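Local coordinates for glycosyl hydrolase family 88 (PDB 3WIW), which hydrolyses unsaturated glucuronyl saccharides derived from heparin, working as an unsaturated glucuronyl hydrolase built on an alpha6/alpha6-barrel, at residues G165-P170 / Y217-Y222; W250-Y255 / A313-D318. All coordinates share one frame; numbering follows the deposited sequence.

Contact 1 (G165-P170 / Y217-Y222); sequences GHWQFP and YHVISY
Tyr222 and Phe169 meet through both backbone and side chain. The backbone N of Tyr222 donates to Phe169 O at 2.9 Å, a nearly straight bond (163° at the hydrogen) whose donor is tilted from the carbonyl plane. The same oxygen receives a CA-H...O contact from Ser221 CA and lies in plane at the edge of the Tyr222 ring, while Phe169 CD1 rests against Tyr222 CB at 4.2 Å. Next along the chain, Pro170 and Ser221 form an antiparallel non-hydrogen-bonded pair with their side chains on one face of the sheet. In the conformer described, one of two, Ser221 OG is anti to its own backbone nitrogen (chi1 -175°) and lies in plane at the indole edge, 3.9 Å from Trp167 CD1. A water bridges this OG (2.7 Å) and, weakly, Gln168 N. Pro170 CB lies over one face of the indole and also reaches Val219 CG1 at 4.2 Å; the indole nitrogen is held by Glu233. With a single direct hydrogen bond between these segments, and Phe169 N buried without a partner, the register at this edge of a three-stranded antiparallel sheet probably depends largely on that bond and on the apolar contacts of Phe169, Pro170 and Trp167.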
loop_
_atom_site.group_PDB
_atom_site.type_symbol
_atom_site.label_atom_id
_atom_site.label_comp_id
_atom_site.label_asym_id
_atom_site.label_seq_id
_atom_site.Cartn_x
_atom_site.Cartn_y
_atom_site.Cartn_z
ATOM N N GLY A 165 -12.845 -19.657 -0.196
ATOM C CA GLY A 165 -12.694 -20.154 1.157
ATOM C C GLY A 165 -14.011 -20.286 1.897
ATOM O O GLY A 165 -15.084 -20.082 1.326
ATOM N N HIS A 166 -13.918 -20.607 3.182
ATOM C CA HIS A 166 -15.082 -20.983 3.974
ATOM C C HIS A 166 -15.858 -19.805 4.564
ATOM O O HIS A 166 -17.017 -19.973 4.955
ATOM C CB HIS A 166 -14.644 -21.879 5.124
ATOM C CG HIS A 166 -13.813 -21.164 6.138
ATOM N ND1 HIS A 166 -12.445 -21.037 6.020
ATOM C CD2 HIS A 166 -14.157 -20.493 7.263
ATOM C CE1 HIS A 166 -11.979 -20.344 7.044
ATOM N NE2 HIS A 166 -12.998 -19.996 7.810
ATOM N N TRP A 167 -15.238 -18.627 4.650
ATOM C CA TRP A 167 -15.899 -17.490 5.295
ATOM C C TRP A 167 -17.158 -17.085 4.566
ATOM O O TRP A 167 -17.211 -17.075 3.337
ATOM C CB TRP A 167 -15.005 -16.255 5.372
ATOM C CG TRP A 167 -13.663 -16.491 5.931
ATOM C CD1 TRP A 167 -13.257 -16.290 7.221
ATOM C CD2 TRP A 167 -12.523 -16.944 5.211
ATOM N NE1 TRP A 167 -11.928 -16.604 7.346
ATOM C CE2 TRP A 167 -11.453 -17.009 6.124
ATOM C CE3 TRP A 167 -12.302 -17.318 3.882
ATOM C CZ2 TRP A 167 -10.182 -17.421 5.748
ATOM C CZ3 TRP A 167 -11.046 -17.731 3.513
ATOM C CH2 TRP A 167 -9.998 -17.779 4.441
ATOM N N GLN A 168 -18.161 -16.730 5.351
ATOM C CA GLN A 168 -19.395 -16.184 4.841
ATOM C C GLN A 168 -19.147 -14.813 4.212
ATOM O O GLN A 168 -19.684 -14.482 3.151
ATOM C CB GLN A 168 -20.363 -16.076 6.013
ATOM C CG GLN A 168 -21.631 -15.393 5.693
ATOM C CD GLN A 168 -22.706 -15.638 6.729
ATOM O OE1 GLN A 168 -23.689 -14.906 6.788
ATOM N NE2 GLN A 168 -22.531 -16.680 7.543
ATOM N N PHE A 169 -18.321 -14.009 4.865
ATOM C CA PHE A 169 -18.104 -12.637 4.424
ATOM C C PHE A 169 -16.841 -12.108 5.068
ATOM O O PHE A 169 -16.894 -11.443 6.094
ATOM C CB PHE A 169 -19.331 -11.775 4.782
ATOM C CG PHE A 169 -19.390 -10.450 4.059
ATOM C CD1 PHE A 169 -18.617 -9.371 4.477
ATOM C CD2 PHE A 169 -20.236 -10.279 2.961
ATOM C CE1 PHE A 169 -18.670 -8.150 3.817
ATOM C CE2 PHE A 169 -20.290 -9.053 2.285
ATOM C CZ PHE A 169 -19.516 -7.983 2.721
ATOM N N PRO A 170 -15.694 -12.425 4.468
ATOM C CA PRO A 170 -14.418 -12.018 5.046
ATOM C C PRO A 170 -14.041 -10.605 4.638
ATOM O O PRO A 170 -14.165 -10.241 3.451
ATOM C CB PRO A 170 -13.434 -13.019 4.449
ATOM C CG PRO A 170 -14.033 -13.337 3.071
ATOM C CD PRO A 170 -15.526 -13.239 3.252
ATOM N N TYR A 217 -6.631 -6.848 14.018
ATOM C CA TYR A 217 -6.761 -8.186 13.444
ATOM C C TYR A 217 -6.472 -8.142 11.949
ATOM O O TYR A 217 -6.516 -7.071 11.311
ATOM C CB TYR A 217 -8.212 -8.683 13.592
ATOM C CG TYR A 217 -8.625 -8.956 15.019
ATOM C CD1 TYR A 217 -8.269 -10.151 15.643
ATOM C CD2 TYR A 217 -9.360 -8.027 15.753
ATOM C CE1 TYR A 217 -8.625 -10.411 16.937
ATOM C CE2 TYR A 217 -9.730 -8.274 17.054
ATOM C CZ TYR A 217 -9.359 -9.471 17.643
ATOM O OH TYR A 217 -9.706 -9.752 18.927
ATOM N N HIS A 218 -6.250 -9.307 11.354
ATOM C CA HIS A 218 -6.154 -9.350 9.903
ATOM C C HIS A 218 -7.552 -9.475 9.280
ATOM O O HIS A 218 -7.939 -8.639 8.457
ATOM C CB HIS A 218 -5.212 -10.470 9.436
ATOM C CG HIS A 218 -4.803 -10.331 8.004
ATOM N ND1 HIS A 218 -3.851 -11.130 7.409
ATOM C CD2 HIS A 218 -5.238 -9.477 7.043
ATOM C CE1 HIS A 218 -3.707 -10.770 6.148
ATOM N NE2 HIS A 218 -4.542 -9.772 5.901
ATOM N N VAL A 219 -8.302 -10.514 9.665
ATOM C CA VAL A 219 -9.591 -10.836 9.066
ATOM C C VAL A 219 -10.702 -10.740 10.089
ATOM O O VAL A 219 -10.624 -11.324 11.172
ATOM C CB VAL A 219 -9.595 -12.282 8.526
ATOM C CG1 VAL A 219 -10.889 -12.606 7.770
ATOM C CG2 VAL A 219 -8.440 -12.474 7.614
ATOM N N ILE A 220 -11.743 -10.006 9.739
ATOM C CA ILE A 220 -13.021 -10.109 10.435
ATOM C C ILE A 220 -14.009 -10.766 9.478
ATOM O O ILE A 220 -14.146 -10.347 8.320
ATOM C CB ILE A 220 -13.543 -8.717 10.861
ATOM C CG1 ILE A 220 -12.508 -8.010 11.762
ATOM C CG2 ILE A 220 -14.900 -8.825 11.567
ATOM C CD1 ILE A 220 -12.262 -8.689 13.097
ATOM N N SER A 221 -14.682 -11.806 9.960
ATOM C CA SER A 221 -15.735 -12.461 9.199
ATOM C C SER A 221 -17.088 -12.036 9.732
ATOM O O SER A 221 -17.327 -12.059 10.947
ATOM C CB SER A 221 -15.617 -13.978 9.269
ATOM O OG SER A 221 -16.587 -14.556 8.417
ATOM N N TYR A 222 -17.983 -11.663 8.822
ATOM C CA TYR A 222 -19.301 -11.169 9.199
ATOM C C TYR A 222 -20.433 -12.079 8.757
ATOM O O TYR A 222 -20.282 -12.866 7.815
ATOM C CB TYR A 222 -19.517 -9.817 8.529
ATOM C CG TYR A 222 -18.645 -8.686 9.032
ATOM C CD1 TYR A 222 -19.051 -7.903 10.113
ATOM C CD2 TYR A 222 -17.445 -8.366 8.401
ATOM C CE1 TYR A 222 -18.282 -6.829 10.551
ATOM C CE2 TYR A 222 -16.652 -7.301 8.853
ATOM C CZ TYR A 222 -17.087 -6.536 9.928
ATOM O OH TYR A 222 -16.324 -5.473 10.384
HETATM O O HOH W 1 -17.693 -17.052 8.721
#

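Contact 2 (W250-Y255 / A313-D318); sequences WGLYGY and ASALLD
Ala315 points its methyl group at the backbone of Tyr253, with Ala315 CB 3.6 Å from Tyr253 CA. Around this small residue two roughly parallel helices of the alpha6/alpha6-barrel pack, the axes of segments 250-255 and 313-318 approaching to 8.8 Å at a crossing angle of 31°. Two larger side chains flank the methyl. The Tyr253 ring leaves its helix with CG anti to the backbone N (chi1 -166°), which swings the ring toward the other helix: Tyr253 CD2 comes to 3.9 Å from Ala315 CB, and Tyr253 CE2 lies 4.0 Å from Ser314 OG. Beyond the ring, the Tyr253 and Ser314 hydroxyls both hydrogen-bond to Glu383 OE2, a polar junction at the margin of an otherwise apolar interface. A phenylalanine here would probably leave Glu383 without the tyrosine hydroxyl it binds. Leu252, likewise extended at its first torsion, sets CG 3.9 Å from Ala315 CB and crosses Leu316 at about a right angle, Leu252 CD2 touching Leu316 CD2 at 3.8 Å. Around helices 245-262 and 306-322, helix 375-392 supplies Glu383 and packs on Ser314, helix 265-279 meets Leu252, helix 327-340 meets Leu316, and helix 175-188 touches Tyr253.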
loop_
_atom_site.group_PDB
_atom_site.type_symbol
_atom_site.label_atom_id
_atom_site.label_comp_id
_atom_site.label_asym_id
_atom_site.label_seq_id
_atom_site.Cartn_x
_atom_site.Cartn_y
_atom_site.Cartn_z
ATOM N N TRP A 250 -1.241 -0.996 6.977
ATOM C CA TRP A 250 -2.432 -0.722 6.151
ATOM C C TRP A 250 -3.481 0.028 6.972
ATOM O O TRP A 250 -4.168 0.897 6.448
ATOM C CB TRP A 250 -3.067 -2.009 5.680
ATOM C CG TRP A 250 -2.337 -2.896 4.711
ATOM C CD1 TRP A 250 -2.429 -4.272 4.701
ATOM C CD2 TRP A 250 -1.547 -2.543 3.549
ATOM N NE1 TRP A 250 -1.708 -4.789 3.660
ATOM C CE2 TRP A 250 -1.177 -3.756 2.920
ATOM C CE3 TRP A 250 -1.084 -1.330 2.998
ATOM C CZ2 TRP A 250 -0.412 -3.804 1.734
ATOM C CZ3 TRP A 250 -0.303 -1.377 1.817
ATOM C CH2 TRP A 250 0.027 -2.616 1.209
ATOM N N GLY A 251 -3.634 -0.308 8.260
ATOM C CA GLY A 251 -4.556 0.406 9.133
ATOM C C GLY A 251 -4.169 1.865 9.297
ATOM O O GLY A 251 -5.009 2.757 9.117
ATOM N N LEU A 252 -2.906 2.115 9.639
ATOM C CA LEU A 252 -2.434 3.488 9.795
ATOM C C LEU A 252 -2.692 4.296 8.515
ATOM O O LEU A 252 -3.244 5.406 8.548
ATOM C CB LEU A 252 -0.942 3.496 10.118
ATOM C CG LEU A 252 -0.318 4.883 10.220
ATOM C CD1 LEU A 252 -0.952 5.724 11.341
ATOM C CD2 LEU A 252 1.204 4.767 10.404
ATOM N N TYR A 253 -2.255 3.742 7.391
ATOM C CA TYR A 253 -2.413 4.411 6.115
ATOM C C TYR A 253 -3.902 4.604 5.792
ATOM O O TYR A 253 -4.304 5.675 5.336
ATOM C CB TYR A 253 -1.725 3.584 5.051
ATOM C CG TYR A 253 -1.488 4.243 3.717
ATOM C CD1 TYR A 253 -2.555 4.574 2.873
ATOM C CD2 TYR A 253 -0.191 4.496 3.266
ATOM C CE1 TYR A 253 -2.339 5.118 1.612
ATOM C CE2 TYR A 253 0.037 5.051 2.012
ATOM C CZ TYR A 253 -1.044 5.346 1.185
ATOM O OH TYR A 253 -0.824 5.855 -0.074
ATOM N N GLY A 254 -4.701 3.554 6.001
ATOM C CA GLY A 254 -6.122 3.567 5.679
ATOM C C GLY A 254 -6.826 4.741 6.357
ATOM O O GLY A 254 -7.676 5.392 5.730
ATOM N N TYR A 255 -6.492 5.020 7.620
ATOM C CA TYR A 255 -7.178 6.096 8.360
ATOM C C TYR A 255 -6.596 7.466 8.050
ATOM O O TYR A 255 -7.342 8.440 8.026
ATOM C CB TYR A 255 -7.304 5.787 9.877
ATOM C CG TYR A 255 -8.316 4.686 10.007
ATOM C CD1 TYR A 255 -9.669 4.975 9.856
ATOM C CD2 TYR A 255 -7.932 3.351 10.114
ATOM C CE1 TYR A 255 -10.625 3.982 9.879
ATOM C CE2 TYR A 255 -8.879 2.345 10.125
ATOM C CZ TYR A 255 -10.224 2.667 9.991
ATOM O OH TYR A 255 -11.143 1.652 9.982
ATOM N N ALA A 313 6.013 4.850 6.651
ATOM C CA ALA A 313 6.656 6.123 6.363
ATOM C C ALA A 313 5.742 7.016 5.509
ATOM O O ALA A 313 5.560 8.205 5.823
ATOM C CB ALA A 313 7.996 5.908 5.683
ATOM N N SER A 314 5.160 6.463 4.440
ATOM C CA SER A 314 4.296 7.263 3.584
ATOM C C SER A 314 3.115 7.813 4.382
ATOM O O SER A 314 2.816 9.008 4.314
ATOM C CB SER A 314 3.816 6.459 2.393
ATOM O OG SER A 314 3.202 7.373 1.512
ATOM N N ALA A 315 2.487 6.961 5.188
ATOM C CA ALA A 315 1.340 7.391 5.979
ATOM C C ALA A 315 1.728 8.468 6.995
ATOM O O ALA A 315 1.005 9.459 7.145
ATOM C CB ALA A 315 0.696 6.207 6.683
ATOM N N LEU A 316 2.836 8.260 7.706
ATOM C CA LEU A 316 3.253 9.224 8.724
ATOM C C LEU A 316 3.576 10.588 8.134
ATOM O O LEU A 316 3.334 11.621 8.769
ATOM C CB LEU A 316 4.424 8.692 9.554
ATOM C CG LEU A 316 4.108 7.537 10.506
ATOM C CD1 LEU A 316 5.388 7.155 11.218
ATOM C CD2 LEU A 316 3.032 7.926 11.515
ATOM N N LEU A 317 4.095 10.605 6.907
ATOM C CA LEU A 317 4.351 11.887 6.246
ATOM C C LEU A 317 3.040 12.636 5.970
ATOM O O LEU A 317 2.947 13.827 6.255
ATOM C CB LEU A 317 5.142 11.677 4.959
ATOM C CG LEU A 317 6.598 11.270 5.204
ATOM C CD1 LEU A 317 7.223 10.697 3.926
ATOM C CD2 LEU A 317 7.413 12.453 5.754
ATOM N N ASP A 318 2.020 11.948 5.456
ATOM C CA ASP A 318 0.729 12.613 5.306
ATOM C C ASP A 318 0.130 12.975 6.668
ATOM O O ASP A 318 -0.434 14.049 6.824
ATOM C CB ASP A 318 -0.253 11.788 4.483
ATOM C CG ASP A 318 -0.257 12.184 3.013
ATOM O OD1 ASP A 318 0.731 12.796 2.523
ATOM O OD2 ASP A 318 -1.243 11.855 2.343
#

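Overall arrangement
Contacts 1 and 2 approach the predicted active site from different parts of the fold. Contact 1 joins the start of a small sheet at the periphery, about 21 Å from the centre of the chain, whereas contact 2 pairs two helices of the barrel about 9 Å from it. Their centres lie about 24 Å apart and their nearest atoms about 6 Å, without touching. The side chain of Asp174, the predicted proton donor, is about 7 Å from that of Val219 and about 10 Å from that of Tyr253; His218 NE2, in segment 217-222, hydrogen-bonds Asp174 OD1. Contact 2 also includes Trp250, a predicted substrate-binding residue, and a bound buffer molecule (HEPES) lies about 7 Å from the Trp167 side chain.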